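Local coordinates for tegument protein UL51 (Human herpesvirus 1, PDB 6T5A) that probably plays several roles in infection, including egress of virus particles from the perinuclear space and secondary envelopment of cytoplasmic capsids at trans-Golgi-derived membranes, at residues C72-N75 / L76-A80. The protein carries 1 engineered substitution. Residues are numbered along the deposited sequence; the frame is centred on the assembly and turned at random.
Sequences CMVN and LERLA
A water molecule joins Asn75 to Arg78 on the surface of helix 63-82, donating a hydrogen to Asn75 OD1 at 2.6 Å and accepting one from Arg78 NH1 at 2.8 Å. The bridge is an i to i+3 link within one continuous alpha-helix of the UL51-family region, the chain being one piece of the longer tegument protein, and is mediated by the water, which lies at the edge of the Arg78 guanidinium, in its plane. Asn75 ND2 is hydrogen-bonded too, so both ends of the amide have partners. Arg78 reaches the water because its chain is extended from CG to NE (chi2 170°, chi3 173°) and runs beside Val74, both side chains pointing the same way. Val74 CG1, anti to its own backbone nitrogen at chi1 168°, sits over one guanidinium face near the rim, 3.7 Å from Arg78 NE. Beneath these groups run the i to i+4 backbone bonds of the helix, among them Arg78 N to Val74 O at 2.9 Å and Leu79 N to Asn75 O at 3.0 Å. Cys72 packs on Leu105 and Ala106 of helix 94-117, Asn75 on Met102 and Leu79 on His98, so the same turns form part of the interface between the two helices. Further round the helix, Met73 SD lies 3.9 Å from Leu76 CD1, an apolar contact.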
ATOM      1  N   CYS A  72      53.178  13.555  -1.780  1.00 27.55           N
ATOM      2  CA  CYS A  72      54.262  12.686  -1.302  1.00 28.44           C
ATOM      3  C   CYS A  72      54.681  11.745  -2.388  1.00 32.50           C
ATOM      4  O   CYS A  72      55.881  11.549  -2.577  1.00 29.69           O
ATOM      5  CB  CYS A  72      53.858  11.913  -0.047  1.00 28.64           C
ATOM      6  SG  CYS A  72      53.631  12.956   1.404  1.00 32.94           S
ATOM      7  N   MET A  73      53.700  11.144  -3.084  1.00 29.92           N
ATOM      8  CA  MET A  73      53.969  10.158  -4.137  1.00 31.12           C
ATOM      9  C   MET A  73      54.638  10.817  -5.355  1.00 35.79           C
ATOM     10  O   MET A  73      55.542  10.230  -5.932  1.00 36.09           O
ATOM     11  CB  MET A  73      52.690   9.381  -4.523  1.00 33.21           C
ATOM     12  CG  MET A  73      52.069   8.582  -3.364  1.00 37.39           C
ATOM     13  SD  MET A  73      53.242   7.559  -2.392  1.00 41.70           S
ATOM     14  CE  MET A  73      53.637   6.359  -3.565  1.00 38.83           C
ATOM     15  N   VAL A  74      54.229  12.056  -5.711  1.00 32.22           N
ATOM     16  CA  VAL A  74      54.875  12.806  -6.811  1.00 30.83           C
ATOM     17  C   VAL A  74      56.329  13.097  -6.399  1.00 32.71           C
ATOM     18  O   VAL A  74      57.243  12.896  -7.205  1.00 29.71           O
ATOM     19  CB  VAL A  74      54.106  14.098  -7.185  1.00 33.66           C
ATOM     20  CG1 VAL A  74      54.940  15.004  -8.100  1.00 33.75           C
ATOM     21  CG2 VAL A  74      52.751  13.767  -7.823  1.00 32.84           C
ATOM     22  N   ASN A  75      56.542  13.538  -5.140  1.00 31.14           N
ATOM     23  CA  ASN A  75      57.897  13.815  -4.646  1.00 31.56           C
ATOM     24  C   ASN A  75      58.762  12.573  -4.681  1.00 36.59           C
ATOM     25  O   ASN A  75      59.913  12.673  -5.063  1.00 37.99           O
ATOM     26  CB  ASN A  75      57.895  14.458  -3.259  1.00 31.39           C
ATOM     27  CG  ASN A  75      57.434  15.891  -3.254  1.00 59.63           C
ATOM     28  OD1 ASN A  75      57.323  16.536  -4.286  1.00 59.76           O
ATOM     29  ND2 ASN A  75      57.147  16.427  -2.082  1.00 53.43           N
ATOM     30  N   LEU A  76      58.196  11.404  -4.352  1.00 33.67           N
ATOM     31  CA  LEU A  76      58.912  10.122  -4.421  1.00 32.99           C
ATOM     32  C   LEU A  76      59.318   9.787  -5.859  1.00 37.88           C
ATOM     33  O   LEU A  76      60.446   9.353  -6.085  1.00 36.85           O
ATOM     34  CB  LEU A  76      58.089   8.989  -3.779  1.00 32.31           C
ATOM     35  CG  LEU A  76      58.107   8.980  -2.237  1.00 35.69           C
ATOM     36  CD1 LEU A  76      57.032   8.091  -1.663  1.00 34.93           C
ATOM     37  CD2 LEU A  76      59.486   8.593  -1.679  1.00 36.05           C
ATOM     38  N   GLU A  77      58.422  10.043  -6.835  1.00 36.44           N
ATOM     39  CA  GLU A  77      58.712   9.824  -8.258  1.00 36.03           C
ATOM     40  C   GLU A  77      59.815  10.787  -8.730  1.00 39.42           C
ATOM     41  O   GLU A  77      60.725  10.361  -9.443  1.00 40.25           O
ATOM     42  CB  GLU A  77      57.444   9.999  -9.105  1.00 37.39           C
ATOM     43  CG  GLU A  77      57.681   9.659 -10.565  1.00 44.88           C
ATOM     44  CD  GLU A  77      56.580  10.104 -11.502  1.00 54.16           C
ATOM     45  OE1 GLU A  77      55.454   9.572 -11.398  1.00 44.84           O
ATOM     46  OE2 GLU A  77      56.854  10.981 -12.351  1.00 44.01           O
ATOM     47  N   ARG A  78      59.755  12.071  -8.304  1.00 34.68           N
ATOM     48  CA  ARG A  78      60.762  13.080  -8.657  1.00 34.55           C
ATOM     49  C   ARG A  78      62.148  12.698  -8.109  1.00 41.17           C
ATOM     50  O   ARG A  78      63.158  12.880  -8.802  1.00 40.73           O
ATOM     51  CB  ARG A  78      60.351  14.471  -8.155  1.00 34.92           C
ATOM     52  CG  ARG A  78      59.266  15.114  -9.007  1.00 38.42           C
ATOM     53  CD  ARG A  78      58.693  16.375  -8.387  1.00 39.42           C
ATOM     54  NE  ARG A  78      57.783  17.026  -9.335  1.00 41.37           N
ATOM     55  CZ  ARG A  78      57.200  18.204  -9.150  1.00 47.34           C
ATOM     56  NH1 ARG A  78      57.390  18.879  -8.022  1.00 34.06           N
ATOM     57  NH2 ARG A  78      56.410  18.710 -10.082  1.00 36.67           N
ATOM     58  N   LEU A  79      62.187  12.153  -6.879  1.00 39.27           N
ATOM     59  CA  LEU A  79      63.430  11.723  -6.237  1.00 41.45           C
ATOM     60  C   LEU A  79      64.041  10.518  -6.949  1.00 48.43           C
ATOM     61  O   LEU A  79      65.264  10.471  -7.125  1.00 48.69           O
ATOM     62  CB  LEU A  79      63.211  11.418  -4.747  1.00 42.07           C
ATOM     63  CG  LEU A  79      63.002  12.644  -3.833  1.00 47.06           C
ATOM     64  CD1 LEU A  79      62.240  12.267  -2.551  1.00 46.75           C
ATOM     65  CD2 LEU A  79      64.333  13.353  -3.519  1.00 49.07           C
ATOM     66  N   ALA A  80      63.191   9.563  -7.380  1.00 46.24           N
ATOM     67  CA  ALA A  80      63.630   8.351  -8.081  1.00 47.28           C
ATOM     68  C   ALA A  80      64.095   8.640  -9.517  1.00 55.26           C
ATOM     69  O   ALA A  80      65.062   8.034  -9.967  1.00 56.20           O
ATOM     70  CB  ALA A  80      62.527   7.304  -8.068  1.00 47.85           C
TER
HETATM   71  O   HOH W   1      58.181  18.709  -5.392  1.00 51.78           O